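Local coordinates for protein transcriptional regulator, SorC family (Enterococcus faecalis, PDB 2O0M) that probably regulates transcription by binding DNA in response to a carbohydrate effector, at residues Pro301-Ile306 against Lys325-Ile330; Gly151-Met156 against Val240-Arg245; Glu143-Val148 against His170-Pro175. One frame throughout, in Å; residues are numbered along the deposited sequence.

Contact 1. Residues Pro301-Ile306 against Lys325-Ile330; sequences PYVVAI and KQTWLI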
loop_
_atom_site.group_PDB
_atom_site.type_symbol
_atom_site.label_atom_id
_atom_site.label_comp_id
_atom_site.label_asym_id
_atom_site.label_seq_id
_atom_site.Cartn_x
_atom_site.Cartn_y
_atom_site.Cartn_z
ATOM N N PRO A 301 3.011 -14.063 -2.286
ATOM C CA PRO A 301 1.991 -14.823 -1.546
ATOM C C PRO A 301 1.074 -13.989 -0.672
ATOM O O PRO A 301 -0.119 -14.263 -0.612
ATOM C CB PRO A 301 2.806 -15.814 -0.692
ATOM C CG PRO A 301 4.202 -15.408 -0.790
ATOM C CD PRO A 301 4.380 -14.495 -1.965
ATOM N N TYR A 302 1.622 -12.967 -0.017
ATOM C CA TYR A 302 0.885 -12.256 1.031
ATOM C C TYR A 302 0.716 -10.794 0.614
ATOM O O TYR A 302 1.658 -10.007 0.644
ATOM C CB TYR A 302 1.597 -12.405 2.379
ATOM C CG TYR A 302 1.931 -13.849 2.663
ATOM C CD1 TYR A 302 0.930 -14.811 2.717
ATOM C CD2 TYR A 302 3.246 -14.269 2.783
ATOM C CE1 TYR A 302 1.232 -16.156 2.943
ATOM C CE2 TYR A 302 3.559 -15.608 3.013
ATOM C CZ TYR A 302 2.548 -16.547 3.075
ATOM O OH TYR A 302 2.855 -17.884 3.299
ATOM N N VAL A 303 -0.487 -10.462 0.166
ATOM C CA VAL A 303 -0.783 -9.149 -0.372
ATOM C C VAL A 303 -1.948 -8.604 0.425
ATOM O O VAL A 303 -2.998 -9.217 0.452
ATOM C CB VAL A 303 -1.135 -9.215 -1.870
ATOM C CG1 VAL A 303 -1.440 -7.817 -2.399
ATOM C CG2 VAL A 303 0.016 -9.825 -2.661
ATOM N N VAL A 304 -1.748 -7.451 1.065
ATOM C CA VAL A 304 -2.762 -6.891 1.931
ATOM C C VAL A 304 -3.001 -5.451 1.529
ATOM O O VAL A 304 -2.077 -4.629 1.592
ATOM C CB VAL A 304 -2.345 -6.962 3.416
ATOM C CG1 VAL A 304 -3.481 -6.482 4.311
ATOM C CG2 VAL A 304 -1.942 -8.382 3.802
ATOM N N ALA A 305 -4.240 -5.164 1.131
ATOM C CA ALA A 305 -4.703 -3.807 0.850
ATOM C C ALA A 305 -5.487 -3.308 2.073
ATOM O O ALA A 305 -6.337 -4.022 2.618
ATOM C CB ALA A 305 -5.591 -3.785 -0.354
ATOM N N ILE A 306 -5.216 -2.075 2.490
ATOM C CA ILE A 306 -5.889 -1.489 3.647
ATOM C C ILE A 306 -6.475 -0.159 3.216
ATOM O O ILE A 306 -5.738 0.769 2.924
ATOM C CB ILE A 306 -4.905 -1.234 4.812
ATOM C CG1 ILE A 306 -4.138 -2.509 5.158
ATOM C CG2 ILE A 306 -5.663 -0.724 6.036
ATOM C CD1 ILE A 306 -3.129 -2.345 6.307
ATOM N N LYS A 325 -5.783 -12.088 -6.927
ATOM C CA LYS A 325 -6.910 -12.750 -6.284
ATOM C C LYS A 325 -6.611 -13.189 -4.861
ATOM O O LYS A 325 -7.528 -13.380 -4.070
ATOM C CB LYS A 325 -7.422 -13.920 -7.142
ATOM C CG LYS A 325 -8.007 -13.491 -8.482
ATOM C CD LYS A 325 -8.845 -12.222 -8.365
ATOM C CE LYS A 325 -9.778 -12.037 -9.499
ATOM N NZ LYS A 325 -10.711 -10.933 -9.186
ATOM N N GLN A 326 -5.333 -13.317 -4.519
ATOM C CA GLN A 326 -4.943 -13.685 -3.154
ATOM C C GLN A 326 -5.000 -12.512 -2.167
ATOM O O GLN A 326 -4.754 -12.710 -0.982
ATOM C CB GLN A 326 -3.540 -14.300 -3.113
ATOM C CG GLN A 326 -2.381 -13.340 -3.410
ATOM C CD GLN A 326 -1.993 -13.309 -4.870
ATOM O OE1 GLN A 326 -2.841 -13.483 -5.747
ATOM N NE2 GLN A 326 -0.706 -13.089 -5.148
ATOM N N THR A 327 -5.319 -11.318 -2.659
ATOM C CA THR A 327 -5.352 -10.098 -1.831
ATOM C C THR A 327 -6.287 -10.272 -0.619
ATOM O O THR A 327 -7.379 -10.826 -0.742
ATOM C CB THR A 327 -5.791 -8.857 -2.655
ATOM O OG1 THR A 327 -4.845 -8.614 -3.713
ATOM C CG2 THR A 327 -5.882 -7.598 -1.791
ATOM N N TRP A 328 -5.825 -9.825 0.544
ATOM C CA TRP A 328 -6.681 -9.631 1.712
ATOM C C TRP A 328 -7.007 -8.142 1.741
ATOM O O TRP A 328 -6.099 -7.309 1.692
ATOM C CB TRP A 328 -5.948 -9.992 3.007
ATOM C CG TRP A 328 -5.754 -11.449 3.265
ATOM C CD1 TRP A 328 -5.213 -12.368 2.419
ATOM C CD2 TRP A 328 -6.039 -12.144 4.484
ATOM N NE1 TRP A 328 -5.178 -13.608 3.025
ATOM C CE2 TRP A 328 -5.681 -13.492 4.291
ATOM C CE3 TRP A 328 -6.586 -11.762 5.711
ATOM C CZ2 TRP A 328 -5.837 -14.453 5.281
ATOM C CZ3 TRP A 328 -6.740 -12.729 6.699
ATOM C CH2 TRP A 328 -6.369 -14.052 6.472
ATOM N N LEU A 329 -8.291 -7.802 1.826
ATOM C CA LEU A 329 -8.701 -6.401 1.926
ATOM C C LEU A 329 -9.140 -6.118 3.356
ATOM O O LEU A 329 -10.100 -6.719 3.840
ATOM C CB LEU A 329 -9.839 -6.081 0.957
ATOM C CG LEU A 329 -10.460 -4.681 1.081
ATOM C CD1 LEU A 329 -9.441 -3.587 0.791
ATOM C CD2 LEU A 329 -11.659 -4.540 0.165
ATOM N N ILE A 330 -8.423 -5.219 4.022
ATOM C CA ILE A 330 -8.826 -4.711 5.339
ATOM C C ILE A 330 -9.530 -3.385 5.097
ATOM O O ILE A 330 -8.956 -2.462 4.521
ATOM C CB ILE A 330 -7.636 -4.484 6.279
ATOM C CG1 ILE A 330 -6.886 -5.804 6.481
ATOM C CG2 ILE A 330 -8.124 -3.888 7.607
ATOM C CD1 ILE A 330 -5.597 -5.693 7.236
HETATM O O HOH W 1 -2.322 -12.620 0.243
#

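Contact 2. Residues Gly151-Met156 against Val240-Arg245; sequences GTTMAM and VHSIGR. With PO4 (phosphate ion), chain B.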
loop_
_atom_site.group_PDB
_atom_site.type_symbol
_atom_site.label_atom_id
_atom_site.label_comp_id
_atom_site.label_asym_id
_atom_site.label_seq_id
_atom_site.Cartn_x
_atom_site.Cartn_y
_atom_site.Cartn_z
ATOM N N GLY A 151 1.513 6.942 2.776
ATOM C CA GLY A 151 0.234 7.615 2.812
ATOM C C GLY A 151 -0.326 7.701 4.214
ATOM O O GLY A 151 0.206 7.111 5.154
ATOM N N THR A 152 -1.414 8.448 4.360
ATOM C CA THR A 152 -1.975 8.716 5.676
ATOM C C THR A 152 -2.475 7.452 6.374
ATOM O O THR A 152 -2.189 7.226 7.542
ATOM C CB THR A 152 -3.101 9.755 5.587
ATOM O OG1 THR A 152 -2.589 10.957 5.007
ATOM C CG2 THR A 152 -3.670 10.057 6.953
ATOM N N THR A 153 -3.205 6.610 5.647
ATOM C CA THR A 153 -3.695 5.353 6.207
ATOM C C THR A 153 -2.555 4.494 6.704
ATOM O O THR A 153 -2.570 4.014 7.832
ATOM C CB THR A 153 -4.494 4.571 5.163
ATOM O OG1 THR A 153 -5.629 5.352 4.786
ATOM C CG2 THR A 153 -4.952 3.238 5.706
HETATM N N MSE A 154 -1.560 4.297 5.851
HETATM C CA MSE A 154 -0.449 3.436 6.205
HETATM C C MSE A 154 0.385 3.986 7.378
HETATM O O MSE A 154 0.892 3.215 8.199
HETATM C CB MSE A 154 0.436 3.199 4.988
HETATM C CG MSE A 154 -0.233 2.360 3.907
HETATM SE SE MSE A 154 -0.543 0.517 4.463
HETATM C CE MSE A 154 1.312 0.022 4.695
ATOM N N ALA A 155 0.525 5.306 7.465
ATOM C CA ALA A 155 1.257 5.935 8.566
ATOM C C ALA A 155 0.569 5.596 9.896
ATOM O O ALA A 155 1.215 5.197 10.872
ATOM C CB ALA A 155 1.312 7.424 8.375
HETATM N N MSE A 156 -0.748 5.709 9.903
HETATM C CA MSE A 156 -1.517 5.409 11.118
HETATM C C MSE A 156 -1.541 3.929 11.454
HETATM O O MSE A 156 -1.433 3.540 12.638
HETATM C CB MSE A 156 -2.937 5.937 10.995
HETATM C CG MSE A 156 -3.009 7.441 10.951
HETATM SE SE MSE A 156 -2.195 8.343 12.481
HETATM C CE MSE A 156 -2.627 7.095 13.881
ATOM N N VAL A 240 2.134 -4.631 1.567
ATOM C CA VAL A 240 1.022 -3.966 2.251
ATOM C C VAL A 240 0.900 -2.547 1.706
ATOM O O VAL A 240 1.898 -1.825 1.576
ATOM C CB VAL A 240 1.172 -3.930 3.793
ATOM C CG1 VAL A 240 -0.095 -3.403 4.405
ATOM C CG2 VAL A 240 1.503 -5.303 4.330
ATOM N N HIS A 241 -0.328 -2.157 1.363
ATOM C CA HIS A 241 -0.561 -0.862 0.755
ATOM C C HIS A 241 -1.965 -0.368 1.035
ATOM O O HIS A 241 -2.834 -1.150 1.406
ATOM C CB HIS A 241 -0.328 -0.970 -0.752
ATOM C CG HIS A 241 -1.365 -1.778 -1.475
ATOM N ND1 HIS A 241 -1.417 -3.154 -1.435
ATOM C CD2 HIS A 241 -2.381 -1.387 -2.277
ATOM C CE1 HIS A 241 -2.433 -3.575 -2.169
ATOM N NE2 HIS A 241 -3.018 -2.523 -2.712
ATOM N N SER A 242 -2.179 0.933 0.848
ATOM C CA SER A 242 -3.529 1.471 0.772
ATOM C C SER A 242 -3.890 1.702 -0.694
ATOM O O SER A 242 -3.154 1.321 -1.623
ATOM C CB SER A 242 -3.696 2.734 1.640
ATOM O OG SER A 242 -5.061 3.091 1.784
ATOM N N ILE A 243 -5.064 2.280 -0.891
ATOM C CA ILE A 243 -5.576 2.660 -2.195
ATOM C C ILE A 243 -5.922 4.123 -2.081
ATOM O O ILE A 243 -6.676 4.524 -1.185
ATOM C CB ILE A 243 -6.818 1.828 -2.566
ATOM C CG1 ILE A 243 -6.462 0.333 -2.623
ATOM C CG2 ILE A 243 -7.404 2.275 -3.901
ATOM C CD1 ILE A 243 -7.673 -0.571 -2.514
ATOM N N GLY A 244 -5.377 4.926 -2.984
ATOM C CA GLY A 244 -5.584 6.368 -2.938
ATOM C C GLY A 244 -6.700 6.822 -3.850
ATOM O O GLY A 244 -7.019 6.160 -4.841
ATOM N N ARG A 245 -7.300 7.952 -3.491
ATOM C CA ARG A 245 -8.223 8.663 -4.358
ATOM C C ARG A 245 -7.339 9.457 -5.333
ATOM O O ARG A 245 -6.514 10.281 -4.914
ATOM C CB ARG A 245 -9.157 9.541 -3.508
ATOM C CG ARG A 245 -10.045 8.702 -2.577
ATOM C CD ARG A 245 -10.848 9.498 -1.552
ATOM N NE ARG A 245 -11.810 10.369 -2.211
ATOM C CZ ARG A 245 -11.669 11.685 -2.371
ATOM N NH1 ARG A 245 -10.599 12.315 -1.904
ATOM N NH2 ARG A 245 -12.597 12.377 -3.007
HETATM P P PO4 B . -4.128 7.845 1.893
HETATM O O1 PO4 B . -5.348 7.802 1.048
HETATM O O2 PO4 B . -4.137 6.820 2.965
HETATM O O3 PO4 B . -2.913 7.771 1.022
HETATM O O4 PO4 B . -4.035 9.200 2.525
#

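Contact 3. Residues Glu143-Val148 against His170-Pro175; sequences ENTIAV and HNLFVP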
loop_
_atom_site.group_PDB
_atom_site.type_symbol
_atom_site.label_atom_id
_atom_site.label_comp_id
_atom_site.label_asym_id
_atom_site.label_seq_id
_atom_site.Cartn_x
_atom_site.Cartn_y
_atom_site.Cartn_z
ATOM N N GLU A 143 13.074 -15.723 7.052
ATOM C CA GLU A 143 13.341 -14.322 6.739
ATOM C C GLU A 143 12.285 -13.807 5.766
ATOM O O GLU A 143 12.237 -14.229 4.610
ATOM C CB GLU A 143 14.730 -14.150 6.121
ATOM C CG GLU A 143 15.866 -14.762 6.937
ATOM C CD GLU A 143 16.084 -14.085 8.261
ATOM O OE1 GLU A 143 16.112 -12.834 8.293
ATOM O OE2 GLU A 143 16.252 -14.809 9.275
ATOM N N ASN A 144 11.437 -12.904 6.246
ATOM C CA ASN A 144 10.408 -12.290 5.411
ATOM C C ASN A 144 10.795 -10.873 5.045
ATOM O O ASN A 144 11.392 -10.168 5.855
ATOM C CB ASN A 144 9.086 -12.254 6.170
ATOM C CG ASN A 144 8.647 -13.624 6.639
ATOM O OD1 ASN A 144 8.443 -13.863 7.846
ATOM N ND2 ASN A 144 8.508 -14.534 5.697
ATOM N N THR A 145 10.464 -10.475 3.819
ATOM C CA THR A 145 10.622 -9.096 3.376
ATOM C C THR A 145 9.237 -8.552 3.003
ATOM O O THR A 145 8.555 -9.100 2.135
ATOM C CB THR A 145 11.608 -8.990 2.217
ATOM O OG1 THR A 145 12.892 -9.468 2.646
ATOM C CG2 THR A 145 11.726 -7.549 1.712
ATOM N N ILE A 146 8.837 -7.500 3.713
ATOM C CA ILE A 146 7.542 -6.859 3.550
ATOM C C ILE A 146 7.740 -5.491 2.910
ATOM O O ILE A 146 8.338 -4.595 3.511
ATOM C CB ILE A 146 6.816 -6.680 4.890
ATOM C CG1 ILE A 146 6.646 -8.022 5.601
ATOM C CG2 ILE A 146 5.455 -6.024 4.685
ATOM C CD1 ILE A 146 7.720 -8.328 6.613
ATOM N N ALA A 147 7.239 -5.347 1.689
ATOM C CA ALA A 147 7.342 -4.108 0.936
ATOM C C ALA A 147 6.082 -3.291 1.168
ATOM O O ALA A 147 4.967 -3.787 1.012
ATOM C CB ALA A 147 7.523 -4.389 -0.514
ATOM N N VAL A 148 6.257 -2.031 1.541
ATOM C CA VAL A 148 5.122 -1.216 1.939
ATOM C C VAL A 148 5.043 0.099 1.169
ATOM O O VAL A 148 6.058 0.667 0.763
ATOM C CB VAL A 148 5.142 -0.910 3.438
ATOM C CG1 VAL A 148 5.105 -2.200 4.255
ATOM C CG2 VAL A 148 6.352 -0.089 3.813
ATOM N N HIS A 170 11.924 -13.528 11.328
ATOM C CA HIS A 170 12.599 -12.242 11.236
ATOM C C HIS A 170 12.051 -11.466 10.061
ATOM O O HIS A 170 12.235 -11.863 8.912
ATOM C CB HIS A 170 14.102 -12.429 11.100
ATOM C CG HIS A 170 14.678 -13.313 12.155
ATOM N ND1 HIS A 170 15.596 -14.306 11.881
ATOM C CD2 HIS A 170 14.426 -13.389 13.483
ATOM C CE1 HIS A 170 15.905 -14.935 13.001
ATOM N NE2 HIS A 170 15.211 -14.396 13.988
ATOM N N ASN A 171 11.407 -10.339 10.360
ATOM C CA ASN A 171 10.768 -9.517 9.330
ATOM C C ASN A 171 11.556 -8.260 9.008
ATOM O O ASN A 171 11.956 -7.522 9.912
ATOM C CB ASN A 171 9.366 -9.122 9.789
ATOM C CG ASN A 171 8.513 -10.316 10.166
ATOM O OD1 ASN A 171 7.880 -10.331 11.233
ATOM N ND2 ASN A 171 8.484 -11.321 9.300
ATOM N N LEU A 172 11.761 -8.023 7.712
ATOM C CA LEU A 172 12.407 -6.822 7.200
ATOM C C LEU A 172 11.383 -6.000 6.399
ATOM O O LEU A 172 10.731 -6.531 5.491
ATOM C CB LEU A 172 13.569 -7.202 6.292
ATOM C CG LEU A 172 14.358 -6.071 5.653
ATOM C CD1 LEU A 172 15.163 -5.334 6.698
ATOM C CD2 LEU A 172 15.240 -6.597 4.545
ATOM N N PHE A 173 11.275 -4.716 6.720
ATOM C CA PHE A 173 10.362 -3.810 6.028
ATOM C C PHE A 173 11.139 -2.885 5.099
ATOM O O PHE A 173 12.157 -2.299 5.489
ATOM C CB PHE A 173 9.511 -2.994 7.016
ATOM C CG PHE A 173 8.641 -3.836 7.900
ATOM C CD1 PHE A 173 7.312 -4.081 7.576
ATOM C CD2 PHE A 173 9.176 -4.444 9.037
ATOM C CE1 PHE A 173 6.506 -4.867 8.408
ATOM C CE2 PHE A 173 8.378 -5.247 9.872
ATOM C CZ PHE A 173 7.044 -5.466 9.537
ATOM N N VAL A 174 10.658 -2.778 3.867
ATOM C CA VAL A 174 11.250 -1.919 2.875
ATOM C C VAL A 174 10.135 -1.188 2.137
ATOM O O VAL A 174 9.006 -1.683 2.052
ATOM C CB VAL A 174 12.072 -2.738 1.856
ATOM C CG1 VAL A 174 13.256 -3.388 2.541
ATOM C CG2 VAL A 174 11.213 -3.800 1.159
ATOM N N PRO A 175 10.441 -0.009 1.597
ATOM C CA PRO A 175 9.441 0.651 0.747
ATOM C C PRO A 175 9.222 -0.123 -0.552
ATOM O O PRO A 175 10.179 -0.667 -1.091
ATOM C CB PRO A 175 10.097 1.989 0.437
ATOM C CG PRO A 175 11.567 1.693 0.518
ATOM C CD PRO A 175 11.689 0.771 1.680
HETATM O O HOH W 2 14.294 -10.705 7.281
#

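Contact 1. Residues Pro301-Ile306 against Lys325-Ile330
Ile330 reaches across to both Val304 and Ile306 on one face of a pair of parallel strands. Its CG1 branch stands anti to the carbonyl carbon (chi1 -59°) and then runs out extended, which brings the terminal CD1 to 3.7 Å from Val304 CG1. Ile330 and Ile306 lie side by side and point the same way, with CD1 of Ile330 also resting on CG1 of Ile306; Val304 meets the same methyl at an oblique angle. Phe127 of helix 122-138 packs onto both isoleucines. Trp328 shares this face, yet its indole swings off the neighbouring strand toward Thr134 and Leu138 of that helix, leaving mainly CB near the 301-306 side.

Between the side chains runs regular parallel backbone pairing: Trp328 N donates to Val303 O, Ala305 N to Trp328 O at 2.9 Å, and Ile330 N to Ala305 O at 2.8 Å. These two strands and helix 313-320 make a beta-alpha-beta unit of the putative sugar-binding domain, which has a Rossmann-like fold; the axes of these short strand segments approach to 4.7 Å and diverge by 24°.

The opposite face is lined by Val303, Ala305 and Leu329. Leu329 bends back so that its CD1 sits 4.0 Å from Ala305 CB, while Thr327 CG2 touches the same methyl from a direction roughly at right angles. Val303 CG1 packs against Thr327 OG1 at 3.7 Å; the hydroxyl itself is hydrogen-bonded to Pro324 O. Before the regular pairing begins, a water fills in for direct bonds: it accepts from Val303 N at 2.8 Å and lies within donating range of Pro301 O and Gln326 O. Gln326 lays its CG against Pro301 O and sends NE2 to the carbonyls of Ile300 and Gln298.

Contact 2. Residues Gly151-Met156 against Val240-Arg245
Met154, a selenomethionine, and Thr153 face Val240 and Ser242 where the first turn of helix 152-159 packs beside strand 238-245 near the end of its parallel pairing, the usual place for ligands in a Rossmann-like fold. Apolar packing comes from the tip of Met154. Bends at chi2 and chi3 (-67° and -63°) fold the chain back along the strand, placing CE 3.7 Å from Val240 CG1. Its SE and CG lie instead against the backbone, SE 3.8 Å from His241 C and CG by Ser242 N. Ile191 and Met195 of helix 188-199 also pack on this side chain.

Van der Waals contact also joins Thr153 CB to Ser242 OG at 3.7 Å. That hydroxyl is hydrogen-bonded to Ile306 O of the adjoining strand.

Ionic and polar contacts gather on a phosphate ion, probably from the crystallisation liquor, held by the helix N-terminus just after Gly151 at the N-cap. The helix end would favour an anion here, and Lys312 and Arg252 bind it as well. Thr152 N gives O4 a weak bond of 3.3 Å. Phosphate O2 takes two bonds from one residue, Thr153 N and Thr153 OG1, each 2.8 Å long.

Contact 3. Residues Glu143-Val148 against His170-Pro175
His170 and Glu143 meet at the start of two parallel strands, where ND1 of His170 donates to Glu143 OE2 over 2.7 Å. The carboxylate oxygen lies close to the imidazole plane and is approached on its syn side, although the two planes are turned 46° apart. A bend at chi2 (-66°) curls the glutamate over toward the histidine. Its other oxygen, OE1, accepts from a water that also reaches His170 O, and a weak bond from His170 NE2 to Glu167 O holds the far side of the ring.

Along the same face, Thr145 lies beside Leu172, and its CG2 crosses to Val174 CG2 at 3.8 Å; Val174 CG2 then leans toward Ala147 CB. On the other face, Ile146 and Phe173 run side by side. The isoleucine puts CD1 over one face of the phenyl ring, offset toward the rim and 4.2 Å from its centroid, a CH-pi contact, while its CB comes to 3.8 Å from Phe173 CD1. Val148 CG1 stands instead at the edge of this ring, and Ile146 CD1 also touches Asn171 CB.

Backbone bonds set these side chains in step: Asn144 N to His170 O, Leu172 N to Asn144 O, Ile146 N to Leu172 O at 2.8 Å, Val174 N to Ile146 O and Val148 N to Val174 O. Further out, helix 224-234 packs on Leu172 and Val174, helix 188-199 reaches Phe173, Val148 and Pro175, and Glu165 accepts from the backbone N of Asn171. Two neighbouring parallel strands joined through helix 152-159 form a beta-alpha-beta unit, and the helices on both faces of the sheet make it the layered arrangement typical of a Rossmann-like domain.

In the fold
All three contacts belong to one sheet and its helices. Strand 238-245 runs between the strands of contact 1 and contact 3: it pairs with 302-306 on one side and 142-148 on the other, so contact 2 bridges them, touching both, whereas contacts 1 and 3 stay about 6 Å apart at nearest atoms. Contacts 1 and 3 are alike, parallel strand pairs with backbone bonds and apolar side chains, mostly buried; their starting ends are more exposed and polar, a water in each, with a histidine-carboxylate pair in contact 3. Contact 2, also buried, is the most central, its centre about 6 Å from the chain's; it has no hydrogen bond across its segments and instead borders an anion site.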